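PDB 6SMO: Ketoacyl_synth_N domain-containing protein from Photorhabdus luminescens subsp. laumondii, which probably takes part in the condensation of acyl units carried on an acyl carrier protein. Local coordinates for residues C[74-79]-C[222-227]; C[97-102]-C[179-184]. All coordinates share one frame; numbering follows the deposited sequence.

Contact 1. Residues C[74-79]-C[222-227]; sequences IVAVEM and AAFLVL
The first torsion of Val-77 (chi1 163°) places CG1 anti to the backbone N and CG2 beside that N, facing Phe-224, whose own side chain rises from strand 218-229 to meet helix 68-84. CG2 comes down over one face of the aromatic ring, its carbon 3.6 Å from the Phe-224 centroid and close to the ring normal, which makes this a CH-pi contact. The methyl is not centred, however. It is displaced toward the rim on the CD2 side, and the shortest approach is Val-77 CG2 to Phe-224 CD2 at 3.5 Å. The preceding residue of the helix supplies the second part of the interface. Ala-76 points its CB at the strand and meets the ring obliquely, 3.7 Å from Phe-224 CD1. The same methyl lies 3.9 Å from Ala-222 CB, so it bridges Ala-222 and Phe-224, two residues apart on the strand. Ala-223 and Leu-225 point the other way.

Helix and strand run in roughly the same sense, at 34°, with their axes 7.3 Å apart. This is the layered packing of helix on sheet expected of the thiolase fold, and the helix belongs to the layer covering one face. Leu-142 and Tyr-146 of helix 137-146 and Leu-182 of strand 180-187 also touch Val-77, placing the contact in the buried interior.

Between these two segments the interaction is entirely apolar: small alanine methyls allow the layers a close approach, and the aromatic face receives a single valine methyl. Backbone groups of Phe-224 and Leu-225 are bonded to Gly-11 and Cys-183 of the neighbouring strands, so across these two segments the helix is held by buried apolar surface and close fit.

Contact 2. Residues C[97-102]-C[179-184]; sequences GIYVGN and EVMLCG
Leu-182 N donates to Gly-97 O across 3.0 Å in a nearly straight hydrogen bond (170°), and Tyr-99 N returns one to Leu-182 O at 3.1 Å, more bent and approaching from above the carbonyl plane. They anchor a parallel beta ladder between strands 96-101 and 180-187 in the thiolase-fold sheet. Strand 180-187 is reached from strand 154-155 through helix 161-175. Strand 154-155 lies parallel to 96-101 as well, so 96-101 sits between the two parallel strands of a beta-alpha-beta crossover. Weak bonds extend the ladder at both ends: Gly-97 N to Val-180 O, and, beyond Tyr-99, Gly-184 N to Tyr-99 O and Gly-101 N to Gly-184 O.

On one face of the sheet Ile-98 and Leu-182 project side by side, with Ile-98 also resting on Leu-142 and Ser-143 of helix 137-146. Tyr-99, Met-181 and Cys-183 occupy the other, beneath Ala-169 and Ala-172 of helix 161-175. Bent at chi2 (-69°), Met-181 swings its thioether across to the neighbouring strand, over Gly-97, where SD lies 3.5 Å from Gly-97 CA. Tyr-99 OH is hydrogen-bonded to Gln-151 NE2, which tethers the far end of the ring. Nearer the backbone, Met-181 SD makes an oblique Met-aromatic contact with that ring, 3.8 Å from Tyr-99 CD1, while Met-181 CE reaches Tyr-99 CE1 at 3.8 Å.

How the contacts relate
From the N terminus the chain lays down strand 5-13, then helix 68-84 and, after a short connection, strand 96-101. Some 77 residues later strand 180-187 returns to pair with it, closing the loop of contact 2. Strand 218-229 follows and comes back under helix 68-84, so contact 1 closes a longer loop that encloses that of contact 2 without crossing it. The two meet at the sheet: strand 218-229 runs antiparallel to 180-187, with probable hydrogen bonds from Leu-225 N to Cys-183 O and from Met-181 N to Leu-227 O. Contact 2 thus extends the sheet, while contact 1 fastens a covering helix to it.

Contact 1. Residues C[74-79]-C[222-227]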
ATOM      1  N   ILE C  74       5.598 -14.732  -4.834  1.00 41.47           N
ATOM      2  CA  ILE C  74       6.959 -15.200  -4.424  1.00 41.66           C
ATOM      3  C   ILE C  74       7.494 -16.198  -5.463  1.00 41.78           C
ATOM      4  O   ILE C  74       8.689 -16.092  -5.805  1.00 41.85           O
ATOM      5  CB  ILE C  74       6.934 -15.788  -2.996  1.00 41.68           C
ATOM      6  CG1 ILE C  74       6.587 -14.718  -1.956  1.00 41.36           C
ATOM      7  CG2 ILE C  74       8.250 -16.478  -2.661  1.00 41.99           C
ATOM      8  CD1 ILE C  74       6.055 -15.270  -0.653  1.00 41.60           C
ATOM      9  N   VAL C  75       6.653 -17.122  -5.944  1.00 42.11           N
ATOM     10  CA  VAL C  75       7.045 -18.161  -6.949  1.00 42.81           C
ATOM     11  C   VAL C  75       7.360 -17.475  -8.285  1.00 42.90           C
ATOM     12  O   VAL C  75       8.280 -17.948  -8.980  1.00 43.51           O
ATOM     13  CB  VAL C  75       5.978 -19.265  -7.114  1.00 43.22           C
ATOM     14  CG1 VAL C  75       5.754 -20.031  -5.819  1.00 43.22           C
ATOM     15  CG2 VAL C  75       4.657 -18.738  -7.654  1.00 43.22           C
ATOM     16  N   ALA C  76       6.632 -16.406  -8.624  1.00 42.04           N
ATOM     17  CA  ALA C  76       6.822 -15.605  -9.858  1.00 41.82           C
ATOM     18  C   ALA C  76       8.161 -14.857  -9.791  1.00 41.90           C
ATOM     19  O   ALA C  76       8.883 -14.852 -10.808  1.00 42.25           O
ATOM     20  CB  ALA C  76       5.666 -14.652 -10.044  1.00 41.44           C
ATOM     21  N   VAL C  77       8.472 -14.256  -8.637  1.00 41.55           N
ATOM     22  CA  VAL C  77       9.728 -13.484  -8.385  1.00 41.49           C
ATOM     23  C   VAL C  77      10.927 -14.441  -8.444  1.00 42.39           C
ATOM     24  O   VAL C  77      11.951 -14.057  -9.043  1.00 41.65           O
ATOM     25  CB  VAL C  77       9.665 -12.723  -7.045  1.00 40.99           C
ATOM     26  CG1 VAL C  77      11.038 -12.278  -6.563  1.00 40.87           C
ATOM     27  CG2 VAL C  77       8.722 -11.532  -7.126  1.00 40.61           C
ATOM     28  N   GLU C  78      10.803 -15.634  -7.848  1.00 43.74           N
ATOM     29  CA  GLU C  78      11.889 -16.651  -7.781  1.00 45.42           C
ATOM     30  C   GLU C  78      12.252 -17.106  -9.201  1.00 45.38           C
ATOM     31  O   GLU C  78      13.461 -17.203  -9.489  1.00 46.35           O
ATOM     32  CB  GLU C  78      11.476 -17.835  -6.902  1.00 46.71           C
ATOM     33  CG  GLU C  78      12.565 -18.885  -6.734  1.00 48.72           C
ATOM     34  CD  GLU C  78      13.897 -18.363  -6.217  1.00 49.87           C
ATOM     35  OE1 GLU C  78      13.903 -17.697  -5.163  1.00 50.66           O
ATOM     36  OE2 GLU C  78      14.926 -18.620  -6.877  1.00 51.15           O
ATOM     37  N   MET C  79      11.248 -17.366 -10.047  1.00 44.55           N
ATOM     38  CA  MET C  79      11.424 -17.777 -11.469  1.00 44.54           C
ATOM     39  C   MET C  79      12.126 -16.656 -12.247  1.00 43.52           C
ATOM     40  O   MET C  79      13.025 -16.975 -13.050  1.00 43.14           O
ATOM     41  CB  MET C  79      10.075 -18.084 -12.130  1.00 44.81           C
ATOM     42  CG  MET C  79       9.462 -19.395 -11.676  1.00 45.63           C
ATOM     43  SD  MET C  79       7.737 -19.582 -12.197  1.00 45.92           S
ATOM     44  CE  MET C  79       7.284 -21.057 -11.286  1.00 46.71           C
ATOM     45  N   ALA C 222       0.075 -14.712 -11.229  1.00 38.80           N
ATOM     46  CA  ALA C 222       1.088 -13.656 -11.000  1.00 37.85           C
ATOM     47  C   ALA C 222       2.026 -13.545 -12.206  1.00 37.14           C
ATOM     48  O   ALA C 222       2.168 -14.534 -12.953  1.00 37.67           O
ATOM     49  CB  ALA C 222       1.855 -13.952  -9.735  1.00 37.55           C
ATOM     50  N   ALA C 223       2.632 -12.368 -12.375  1.00 36.08           N
ATOM     51  CA  ALA C 223       3.619 -12.040 -13.428  1.00 35.68           C
ATOM     52  C   ALA C 223       4.576 -10.974 -12.884  1.00 35.28           C
ATOM     53  O   ALA C 223       4.080  -9.956 -12.364  1.00 34.92           O
ATOM     54  CB  ALA C 223       2.905 -11.567 -14.670  1.00 35.30           C
ATOM     55  N   PHE C 224       5.886 -11.215 -12.979  1.00 35.30           N
ATOM     56  CA  PHE C 224       6.954 -10.317 -12.464  1.00 35.40           C
ATOM     57  C   PHE C 224       8.084 -10.200 -13.493  1.00 35.61           C
ATOM     58  O   PHE C 224       8.339 -11.168 -14.240  1.00 35.88           O
ATOM     59  CB  PHE C 224       7.475 -10.817 -11.115  1.00 35.28           C
ATOM     60  CG  PHE C 224       6.697 -10.316  -9.924  1.00 35.25           C
ATOM     61  CD1 PHE C 224       5.552 -10.970  -9.494  1.00 35.46           C
ATOM     62  CD2 PHE C 224       7.107  -9.183  -9.237  1.00 35.06           C
ATOM     63  CE1 PHE C 224       4.837 -10.504  -8.403  1.00 35.26           C
ATOM     64  CE2 PHE C 224       6.390  -8.719  -8.144  1.00 34.87           C
ATOM     65  CZ  PHE C 224       5.256  -9.379  -7.729  1.00 34.96           C
ATOM     66  N   LEU C 225       8.729  -9.029 -13.517  1.00 35.63           N
ATOM     67  CA  LEU C 225       9.912  -8.711 -14.360  1.00 36.04           C
ATOM     68  C   LEU C 225      11.060  -8.263 -13.449  1.00 36.28           C
ATOM     69  O   LEU C 225      10.777  -7.629 -12.412  1.00 36.63           O
ATOM     70  CB  LEU C 225       9.545  -7.601 -15.353  1.00 36.08           C
ATOM     71  CG  LEU C 225       8.433  -7.934 -16.348  1.00 36.23           C
ATOM     72  CD1 LEU C 225       7.069  -7.531 -15.806  1.00 36.26           C
ATOM     73  CD2 LEU C 225       8.685  -7.256 -17.686  1.00 36.45           C
ATOM     74  N   VAL C 226      12.300  -8.589 -13.823  1.00 36.58           N
ATOM     75  CA  VAL C 226      13.541  -8.072 -13.175  1.00 36.72           C
ATOM     76  C   VAL C 226      14.055  -6.897 -14.015  1.00 36.64           C
ATOM     77  O   VAL C 226      14.868  -7.131 -14.930  1.00 35.95           O
ATOM     78  CB  VAL C 226      14.611  -9.171 -13.012  1.00 37.42           C
ATOM     79  CG1 VAL C 226      15.867  -8.646 -12.331  1.00 37.77           C
ATOM     80  CG2 VAL C 226      14.072 -10.377 -12.262  1.00 37.69           C
ATOM     81  N   LEU C 227      13.563  -5.689 -13.727  1.00 36.46           N
ATOM     82  CA  LEU C 227      14.079  -4.414 -14.294  1.00 36.77           C
ATOM     83  C   LEU C 227      15.378  -4.052 -13.566  1.00 37.59           C
ATOM     84  O   LEU C 227      15.411  -4.187 -12.327  1.00 37.24           O
ATOM     85  CB  LEU C 227      13.027  -3.310 -14.130  1.00 36.54           C
ATOM     86  CG  LEU C 227      12.112  -3.080 -15.332  1.00 36.58           C
ATOM     87  CD1 LEU C 227      11.443  -4.372 -15.778  1.00 36.74           C
ATOM     88  CD2 LEU C 227      11.069  -2.018 -15.016  1.00 36.45           C
TER

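Contact 2. Residues C[97-102]-C[179-184]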
ATOM      1  N   GLY C  97      14.803  -2.792  -4.883  1.00 33.99           N
ATOM      2  CA  GLY C  97      13.423  -2.518  -4.436  1.00 33.57           C
ATOM      3  C   GLY C  97      12.434  -3.521  -5.008  1.00 32.96           C
ATOM      4  O   GLY C  97      12.838  -4.325  -5.874  1.00 32.53           O
ATOM      5  N   ILE C  98      11.186  -3.481  -4.530  1.00 32.41           N
ATOM      6  CA  ILE C  98      10.078  -4.396  -4.941  1.00 31.87           C
ATOM      7  C   ILE C  98       8.827  -3.553  -5.214  1.00 31.48           C
ATOM      8  O   ILE C  98       8.321  -2.937  -4.258  1.00 31.64           O
ATOM      9  CB  ILE C  98       9.810  -5.461  -3.857  1.00 31.94           C
ATOM     10  CG1 ILE C  98      11.077  -6.231  -3.471  1.00 32.02           C
ATOM     11  CG2 ILE C  98       8.696  -6.403  -4.292  1.00 32.06           C
ATOM     12  CD1 ILE C  98      11.035  -6.808  -2.078  1.00 32.27           C
ATOM     13  N   TYR C  99       8.348  -3.538  -6.463  1.00 31.13           N
ATOM     14  CA  TYR C  99       7.110  -2.833  -6.890  1.00 30.84           C
ATOM     15  C   TYR C  99       6.022  -3.862  -7.217  1.00 30.76           C
ATOM     16  O   TYR C  99       6.266  -4.762  -8.042  1.00 30.21           O
ATOM     17  CB  TYR C  99       7.397  -1.893  -8.063  1.00 30.77           C
ATOM     18  CG  TYR C  99       7.735  -0.488  -7.639  1.00 30.65           C
ATOM     19  CD1 TYR C  99       8.942  -0.201  -7.021  1.00 30.60           C
ATOM     20  CD2 TYR C  99       6.842   0.554  -7.830  1.00 30.37           C
ATOM     21  CE1 TYR C  99       9.260   1.086  -6.618  1.00 30.54           C
ATOM     22  CE2 TYR C  99       7.143   1.847  -7.433  1.00 30.30           C
ATOM     23  CZ  TYR C  99       8.357   2.114  -6.823  1.00 30.34           C
ATOM     24  OH  TYR C  99       8.664   3.384  -6.429  1.00 30.46           O
ATOM     25  N   VAL C 100       4.871  -3.743  -6.550  1.00 30.78           N
ATOM     26  CA  VAL C 100       3.759  -4.728  -6.688  1.00 30.87           C
ATOM     27  C   VAL C 100       2.449  -4.030  -7.061  1.00 30.90           C
ATOM     28  O   VAL C 100       2.275  -2.874  -6.706  1.00 30.74           O
ATOM     29  CB  VAL C 100       3.586  -5.526  -5.378  1.00 30.93           C
ATOM     30  CG1 VAL C 100       2.680  -6.734  -5.514  1.00 30.81           C
ATOM     31  CG2 VAL C 100       4.913  -5.936  -4.775  1.00 31.21           C
ATOM     32  N   GLY C 101       1.607  -4.736  -7.815  1.00 31.49           N
ATOM     33  CA  GLY C 101       0.237  -4.339  -8.187  1.00 31.68           C
ATOM     34  C   GLY C 101      -0.764  -5.382  -7.720  1.00 32.37           C
ATOM     35  O   GLY C 101      -0.637  -6.546  -8.146  1.00 32.68           O
ATOM     36  N   ASN C 102      -1.704  -4.996  -6.853  1.00 32.88           N
ATOM     37  CA  ASN C 102      -2.736  -5.905  -6.286  1.00 33.47           C
ATOM     38  C   ASN C 102      -3.964  -5.087  -5.878  1.00 34.22           C
ATOM     39  O   ASN C 102      -3.792  -4.101  -5.137  1.00 34.47           O
ATOM     40  CB  ASN C 102      -2.192  -6.710  -5.104  1.00 33.68           C
ATOM     41  CG  ASN C 102      -3.223  -7.653  -4.521  1.00 33.75           C
ATOM     42  OD1 ASN C 102      -3.660  -7.474  -3.387  1.00 33.93           O
ATOM     43  ND2 ASN C 102      -3.632  -8.645  -5.295  1.00 33.81           N
ATOM     44  N   GLU C 179      19.364   0.130  -8.321  1.00 37.72           N
ATOM     45  CA  GLU C 179      19.991  -0.464  -9.535  1.00 38.21           C
ATOM     46  C   GLU C 179      19.110  -1.592 -10.083  1.00 37.18           C
ATOM     47  O   GLU C 179      19.045  -1.728 -11.317  1.00 36.95           O
ATOM     48  CB  GLU C 179      21.393  -0.997  -9.233  1.00 39.14           C
ATOM     49  CG  GLU C 179      22.495  -0.005  -9.547  1.00 40.36           C
ATOM     50  CD  GLU C 179      22.423   1.279  -8.739  1.00 41.09           C
ATOM     51  OE1 GLU C 179      22.315   2.358  -9.352  1.00 42.00           O
ATOM     52  OE2 GLU C 179      22.474   1.193  -7.497  1.00 42.18           O
ATOM     53  N   VAL C 180      18.488  -2.380  -9.198  1.00 36.51           N
ATOM     54  CA  VAL C 180      17.599  -3.528  -9.556  1.00 36.00           C
ATOM     55  C   VAL C 180      16.205  -3.267  -8.971  1.00 35.37           C
ATOM     56  O   VAL C 180      16.123  -2.610  -7.916  1.00 35.22           O
ATOM     57  CB  VAL C 180      18.178  -4.868  -9.055  1.00 36.10           C
ATOM     58  CG1 VAL C 180      17.424  -6.058  -9.629  1.00 35.95           C
ATOM     59  CG2 VAL C 180      19.665  -4.991  -9.354  1.00 36.62           C
ATOM     60  N   MET C 181      15.160  -3.764  -9.640  1.00 35.10           N
ATOM     61  CA  MET C 181      13.742  -3.646  -9.200  1.00 35.41           C
ATOM     62  C   MET C 181      12.968  -4.912  -9.584  1.00 35.50           C
ATOM     63  O   MET C 181      12.961  -5.261 -10.781  1.00 36.20           O
ATOM     64  CB  MET C 181      13.063  -2.433  -9.843  1.00 35.64           C
ATOM     65  CG  MET C 181      13.348  -1.128  -9.127  1.00 36.04           C
ATOM     66  SD  MET C 181      12.568  -1.067  -7.496  1.00 36.31           S
ATOM     67  CE  MET C 181      13.003   0.594  -6.984  1.00 36.86           C
ATOM     68  N   LEU C 182      12.339  -5.561  -8.599  1.00 35.24           N
ATOM     69  CA  LEU C 182      11.392  -6.689  -8.802  1.00 35.34           C
ATOM     70  C   LEU C 182       9.978  -6.111  -8.932  1.00 35.18           C
ATOM     71  O   LEU C 182       9.259  -6.063  -7.914  1.00 34.85           O
ATOM     72  CB  LEU C 182      11.491  -7.672  -7.628  1.00 35.66           C
ATOM     73  CG  LEU C 182      12.667  -8.649  -7.665  1.00 36.24           C
ATOM     74  CD1 LEU C 182      12.548  -9.607  -8.841  1.00 36.43           C
ATOM     75  CD2 LEU C 182      14.001  -7.918  -7.704  1.00 36.60           C
ATOM     76  N   CYS C 183       9.615  -5.669 -10.140  1.00 35.06           N
ATOM     77  CA  CYS C 183       8.295  -5.070 -10.472  1.00 35.23           C
ATOM     78  C   CYS C 183       7.373  -6.146 -11.059  1.00 34.90           C
ATOM     79  O   CYS C 183       7.876  -7.018 -11.794  1.00 35.87           O
ATOM     80  CB  CYS C 183       8.441  -3.913 -11.452  1.00 35.53           C
ATOM     81  SG  CYS C 183       8.999  -4.429 -13.096  1.00 36.77           S
ATOM     82  N   GLY C 184       6.077  -6.078 -10.746  1.00 34.15           N
ATOM     83  CA  GLY C 184       5.061  -7.023 -11.248  1.00 33.98           C
ATOM     84  C   GLY C 184       3.741  -6.892 -10.511  1.00 33.73           C
ATOM     85  O   GLY C 184       3.498  -5.826  -9.908  1.00 33.19           O
TER